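Local coordinates for cysteine protease (Xylella fastidiosa, PDB 3OIS), which probably cleaves peptide bonds as a papain-family cysteine protease, and binds uridine-5'-diphosphate, at residues E115-G123 with E156-S165. Residues are numbered along the deposited sequence; the frame is centred on the assembly and turned at random.
Sequences EGHVNYDSG and EEFPPGAPAS
F158 and N119 join the two loops through their backbones: F158 N donates to N119 O at 2.9 Å, the one direct backbone hydrogen bond between 115-123 and 156-165. N119 sits in the type I turn H117-Y120, whose Y120 N returns to H117 O. From the bonded amide the F158 ring reaches in under that turn. Its CE2 lies 3.4 Å from Y120 O and its CZ 3.7 Å from D121 CB, while A164 CB, from its own loop, rests on one face near the rim. The ring and the D121 carboxylate are turned 46° apart.

On the outer side, the E157 chain crosses Y120 at a slant. With CG anti to the backbone N (chi1 -168°) and the chain extended beyond it, E157 passes its CG 3.5 Å from Y120 CE1 and carries the carboxylate toward the phenol oxygen, its plane 32° from the ring. Y120 also meets E156 O at the ring edge, through CD1. These ring contacts hold for one of two modelled conformers of Y120. E157 OE2 ends up beside N119 CB, the two side chains pointing the same way.

At the other end S165 turns its CB onto V118 O (3.3 Å). Two waters complete the seam: one donates to S165 O and lies suspiciously close to N119 OD1, the other accepts from D121 N and donates to E156 O, linking the two backbones a second time.

D121 OD1 is held by Y108 OH and G76 N, and Y108 OH also takes G123 N. R112 of helix 104-114 bonds to Y120 O and A164 O, tying both loops to that helix. V118 packs on the same helix, and F158 touches both R112 and I75, so both loops pack against helix 104-114, away from the UDP pocket.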
ATOM      1  N   GLU A 115       4.077  11.792 -10.904  1.00 18.03           N
ATOM      2  CA  GLU A 115       2.830  12.504 -10.645  1.00 18.83           C
ATOM      3  C   GLU A 115       2.918  13.096  -9.220  1.00 19.26           C
ATOM      4  O   GLU A 115       3.321  12.382  -8.281  1.00 22.05           O
ATOM      5  CB  GLU A 115       1.710  11.451 -10.759  1.00 19.84           C
ATOM      6  CG  GLU A 115       0.308  11.987 -10.359  1.00 20.64           C
ATOM      7  CD  GLU A 115      -0.510  12.483 -11.535  1.00 21.17           C
ATOM      8  OE1 GLU A 115      -0.351  12.009 -12.693  1.00 19.83           O
ATOM      9  OE2 GLU A 115      -1.477  13.258 -11.296  1.00 22.62           O
ATOM     10  N   GLY A 116       2.507  14.334  -9.057  1.00 17.91           N
ATOM     11  CA  GLY A 116       2.687  15.085  -7.797  1.00 15.74           C
ATOM     12  C   GLY A 116       4.006  15.842  -7.952  1.00 15.48           C
ATOM     13  O   GLY A 116       4.425  16.228  -9.073  1.00 17.14           O
ATOM     14  N   HIS A 117       4.644  16.077  -6.824  1.00 14.14           N
ATOM     15  CA  HIS A 117       5.899  16.858  -6.841  1.00 13.21           C
ATOM     16  C   HIS A 117       6.696  16.505  -5.578  1.00 15.12           C
ATOM     17  O   HIS A 117       6.113  16.346  -4.494  1.00 15.10           O
ATOM     18  CB  HIS A 117       5.665  18.390  -6.956  1.00 13.01           C
ATOM     19  CG  HIS A 117       6.921  19.154  -7.223  1.00 16.86           C
ATOM     20  ND1 HIS A 117       7.240  19.656  -8.474  1.00 18.77           N
ATOM     21  CD2 HIS A 117       7.960  19.461  -6.415  1.00 17.60           C
ATOM     22  CE1 HIS A 117       8.423  20.255  -8.408  1.00 14.43           C
ATOM     23  NE2 HIS A 117       8.879  20.137  -7.174  1.00 24.30           N
ATOM     24  N   VAL A 118       8.016  16.374  -5.728  1.00 13.50           N
ATOM     25  CA  VAL A 118       8.840  15.911  -4.631  1.00 16.16           C
ATOM     26  C   VAL A 118       8.899  16.918  -3.497  1.00 15.04           C
ATOM     27  O   VAL A 118       9.176  16.574  -2.361  1.00 16.48           O
ATOM     28  CB  VAL A 118      10.273  15.555  -5.130  1.00 18.17           C
ATOM     29  CG1 VAL A 118      10.187  14.387  -6.083  1.00 17.26           C
ATOM     30  CG2 VAL A 118      10.992  16.765  -5.750  1.00 18.74           C
ATOM     31  N   ASN A 119       8.578  18.176  -3.767  1.00 13.70           N
ATOM     32  CA  ASN A 119       8.605  19.160  -2.684  1.00 15.20           C
ATOM     33  C   ASN A 119       7.314  19.268  -1.857  1.00 14.22           C
ATOM     34  O   ASN A 119       7.277  20.059  -0.923  1.00 16.06           O
ATOM     35  CB  ASN A 119       8.900  20.535  -3.274  1.00 16.87           C
ATOM     36  CG  ASN A 119      10.407  20.692  -3.741  1.00 17.98           C
ATOM     37  OD1 ASN A 119      11.300  19.926  -3.340  1.00 24.44           O
ATOM     38  ND2 ASN A 119      10.657  21.765  -4.512  1.00 26.40           N
ATOM     39  N   TYR A 120       6.260  18.471  -2.188  1.00 12.84           N
ATOM     40  CA  TYR A 120       4.960  18.547  -1.549  0.70 14.17           C
ATOM     41  C   TYR A 120       4.504  17.128  -1.122  1.00 13.15           C
ATOM     42  O   TYR A 120       4.945  16.143  -1.759  1.00 13.17           O
ATOM     43  CB  TYR A 120       4.042  19.160  -2.632  0.70 15.60           C
ATOM     44  CG  TYR A 120       4.573  20.556  -3.009  0.70 16.17           C
ATOM     45  CD1 TYR A 120       4.163  21.679  -2.268  0.70 18.69           C
ATOM     46  CD2 TYR A 120       5.487  20.735  -4.071  0.70 15.94           C
ATOM     47  CE1 TYR A 120       4.663  22.970  -2.564  0.70 18.07           C
ATOM     48  CE2 TYR A 120       5.997  22.013  -4.375  0.70 16.98           C
ATOM     49  CZ  TYR A 120       5.596  23.115  -3.603  0.70 20.78           C
ATOM     50  OH  TYR A 120       6.070  24.366  -3.874  0.70 21.21           O
ATOM     51  N   ASP A 121       3.630  17.014  -0.128  1.00 13.23           N
ATOM     52  CA  ASP A 121       3.207  15.695   0.328  1.00 13.52           C
ATOM     53  C   ASP A 121       1.951  15.381  -0.516  1.00 14.10           C
ATOM     54  O   ASP A 121       0.796  15.408  -0.049  1.00 14.28           O
ATOM     55  CB  ASP A 121       2.904  15.784   1.837  1.00 12.63           C
ATOM     56  CG  ASP A 121       2.795  14.437   2.483  1.00 17.34           C
ATOM     57  OD1 ASP A 121       3.215  13.444   1.876  1.00 14.65           O
ATOM     58  OD2 ASP A 121       2.260  14.400   3.628  1.00 16.52           O
ATOM     59  N   SER A 122       2.157  15.006  -1.778  1.00 12.31           N
ATOM     60  CA  SER A 122       1.068  14.906  -2.684  1.00 14.40           C
ATOM     61  C   SER A 122       0.378  13.567  -2.615  1.00 12.59           C
ATOM     62  O   SER A 122      -0.687  13.399  -3.196  1.00 14.84           O
ATOM     63  CB  SER A 122       1.589  15.157  -4.099  1.00 15.47           C
ATOM     64  OG  SER A 122       2.562  14.149  -4.384  1.00 17.33           O
ATOM     65  N   GLY A 123       1.016  12.563  -1.985  1.00 11.74           N
ATOM     66  CA  GLY A 123       0.522  11.174  -2.144  1.00 10.78           C
ATOM     67  C   GLY A 123       0.916  10.678  -3.568  1.00 11.92           C
ATOM     68  O   GLY A 123       1.765  11.329  -4.230  1.00 13.71           O
ATOM     69  N   GLU A 156       2.168  24.329   3.155  1.00 16.69           N
ATOM     70  CA  GLU A 156       1.851  22.953   2.681  1.00 18.69           C
ATOM     71  C   GLU A 156       2.938  22.395   1.754  1.00 18.24           C
ATOM     72  O   GLU A 156       2.653  21.646   0.856  1.00 16.38           O
ATOM     73  CB  GLU A 156       0.444  22.802   2.094  1.00 21.99           C
ATOM     74  CG  GLU A 156      -0.679  22.839   3.207  1.00 27.24           C
ATOM     75  CD  GLU A 156      -0.716  21.652   4.258  1.00 31.60           C
ATOM     76  OE1 GLU A 156       0.123  20.722   4.299  1.00 24.93           O
ATOM     77  OE2 GLU A 156      -1.673  21.685   5.078  1.00 38.29           O
ATOM     78  N   GLU A 157       4.176  22.850   1.989  1.00 16.37           N
ATOM     79  CA  GLU A 157       5.364  22.376   1.306  1.00 17.28           C
ATOM     80  C   GLU A 157       6.282  21.715   2.322  1.00 15.28           C
ATOM     81  O   GLU A 157       6.415  22.200   3.427  1.00 15.68           O
ATOM     82  CB  GLU A 157       6.155  23.570   0.738  1.00 18.63           C
ATOM     83  CG  GLU A 157       7.268  23.115  -0.266  1.00 22.71           C
ATOM     84  CD  GLU A 157       7.979  24.246  -1.016  0.70 28.99           C
ATOM     85  OE1 GLU A 157       7.423  25.379  -1.059  1.00 31.99           O
ATOM     86  OE2 GLU A 157       9.105  23.975  -1.563  1.00 30.10           O
ATOM     87  N   PHE A 158       7.010  20.677   1.918  1.00 13.98           N
ATOM     88  CA  PHE A 158       8.019  20.188   2.811  1.00 15.63           C
ATOM     89  C   PHE A 158       9.050  21.286   3.186  1.00 16.52           C
ATOM     90  O   PHE A 158       9.479  22.065   2.311  1.00 18.46           O
ATOM     91  CB  PHE A 158       8.786  19.035   2.168  1.00 14.95           C
ATOM     92  CG  PHE A 158       8.033  17.754   2.227  1.00 12.49           C
ATOM     93  CD1 PHE A 158       7.679  17.213   3.477  1.00 13.58           C
ATOM     94  CD2 PHE A 158       7.623  17.117   1.057  1.00 13.56           C
ATOM     95  CE1 PHE A 158       6.895  16.023   3.517  1.00 13.62           C
ATOM     96  CE2 PHE A 158       6.843  15.922   1.090  1.00 14.90           C
ATOM     97  CZ  PHE A 158       6.520  15.370   2.331  1.00 14.24           C
ATOM     98  N   PRO A 159       9.396  21.355   4.473  1.00 17.35           N
ATOM     99  CA  PRO A 159      10.371  22.337   4.882  1.00 20.43           C
ATOM    100  C   PRO A 159      11.720  21.904   4.406  1.00 23.56           C
ATOM    101  O   PRO A 159      11.960  20.726   4.012  1.00 22.54           O
ATOM    102  CB  PRO A 159      10.269  22.362   6.423  1.00 21.78           C
ATOM    103  CG  PRO A 159       9.695  21.056   6.804  1.00 20.06           C
ATOM    104  CD  PRO A 159       8.920  20.494   5.575  1.00 18.79           C
ATOM    105  N   PRO A 160      12.647  22.868   4.355  1.00 25.82           N
ATOM    106  CA  PRO A 160      13.998  22.529   3.946  1.00 27.95           C
ATOM    107  C   PRO A 160      14.554  21.433   4.880  1.00 27.38           C
ATOM    108  O   PRO A 160      14.260  21.388   6.087  1.00 28.40           O
ATOM    109  CB  PRO A 160      14.741  23.879   4.111  1.00 27.98           C
ATOM    110  CG  PRO A 160      13.729  24.878   3.691  1.00 28.52           C
ATOM    111  CD  PRO A 160      12.445  24.331   4.427  1.00 26.82           C
ATOM    112  N   GLY A 161      15.275  20.507   4.264  1.00 28.52           N
ATOM    113  CA  GLY A 161      15.820  19.327   4.950  1.00 27.36           C
ATOM    114  C   GLY A 161      14.905  18.144   5.168  1.00 27.50           C
ATOM    115  O   GLY A 161      15.369  17.124   5.714  1.00 27.42           O
ATOM    116  N   ALA A 162      13.607  18.241   4.794  1.00 24.16           N
ATOM    117  CA  ALA A 162      12.691  17.125   5.093  1.00 21.82           C
ATOM    118  C   ALA A 162      13.202  15.946   4.324  1.00 18.87           C
ATOM    119  O   ALA A 162      13.502  16.069   3.128  1.00 18.93           O
ATOM    120  CB  ALA A 162      11.236  17.447   4.670  1.00 18.75           C
ATOM    121  N   PRO A 163      13.371  14.801   5.020  1.00 18.02           N
ATOM    122  CA  PRO A 163      13.821  13.600   4.359  1.00 17.13           C
ATOM    123  C   PRO A 163      12.977  13.243   3.136  1.00 15.30           C
ATOM    124  O   PRO A 163      13.577  12.861   2.108  1.00 14.15           O
ATOM    125  CB  PRO A 163      13.732  12.537   5.438  1.00 16.81           C
ATOM    126  CG  PRO A 163      13.892  13.343   6.751  1.00 19.78           C
ATOM    127  CD  PRO A 163      13.246  14.660   6.465  1.00 18.12           C
ATOM    128  N   ALA A 164      11.640  13.465   3.177  1.00 14.98           N
ATOM    129  CA  ALA A 164      10.795  13.108   2.006  1.00 14.69           C
ATOM    130  C   ALA A 164      11.088  13.871   0.723  1.00 13.99           C
ATOM    131  O   ALA A 164      10.792  13.383  -0.388  1.00 16.10           O
ATOM    132  CB  ALA A 164       9.223  13.224   2.366  1.00 13.62           C
ATOM    133  N   SER A 165      11.626  15.066   0.856  1.00 14.40           N
ATOM    134  CA  SER A 165      11.890  15.867  -0.391  1.00 15.96           C
ATOM    135  C   SER A 165      13.335  15.771  -0.883  1.00 18.61           C
ATOM    136  O   SER A 165      13.693  16.314  -1.942  1.00 19.17           O
ATOM    137  CB  SER A 165      11.497  17.331  -0.136  1.00 17.20           C
ATOM    138  OG  SER A 165      12.361  17.839   0.888  1.00 21.79           O
TER
HETATM  139  O   HOH W   1      13.363  18.663  -3.445  1.00 29.55           O
HETATM  140  O   HOH W   2       1.947  19.015   0.769  1.00 21.08           O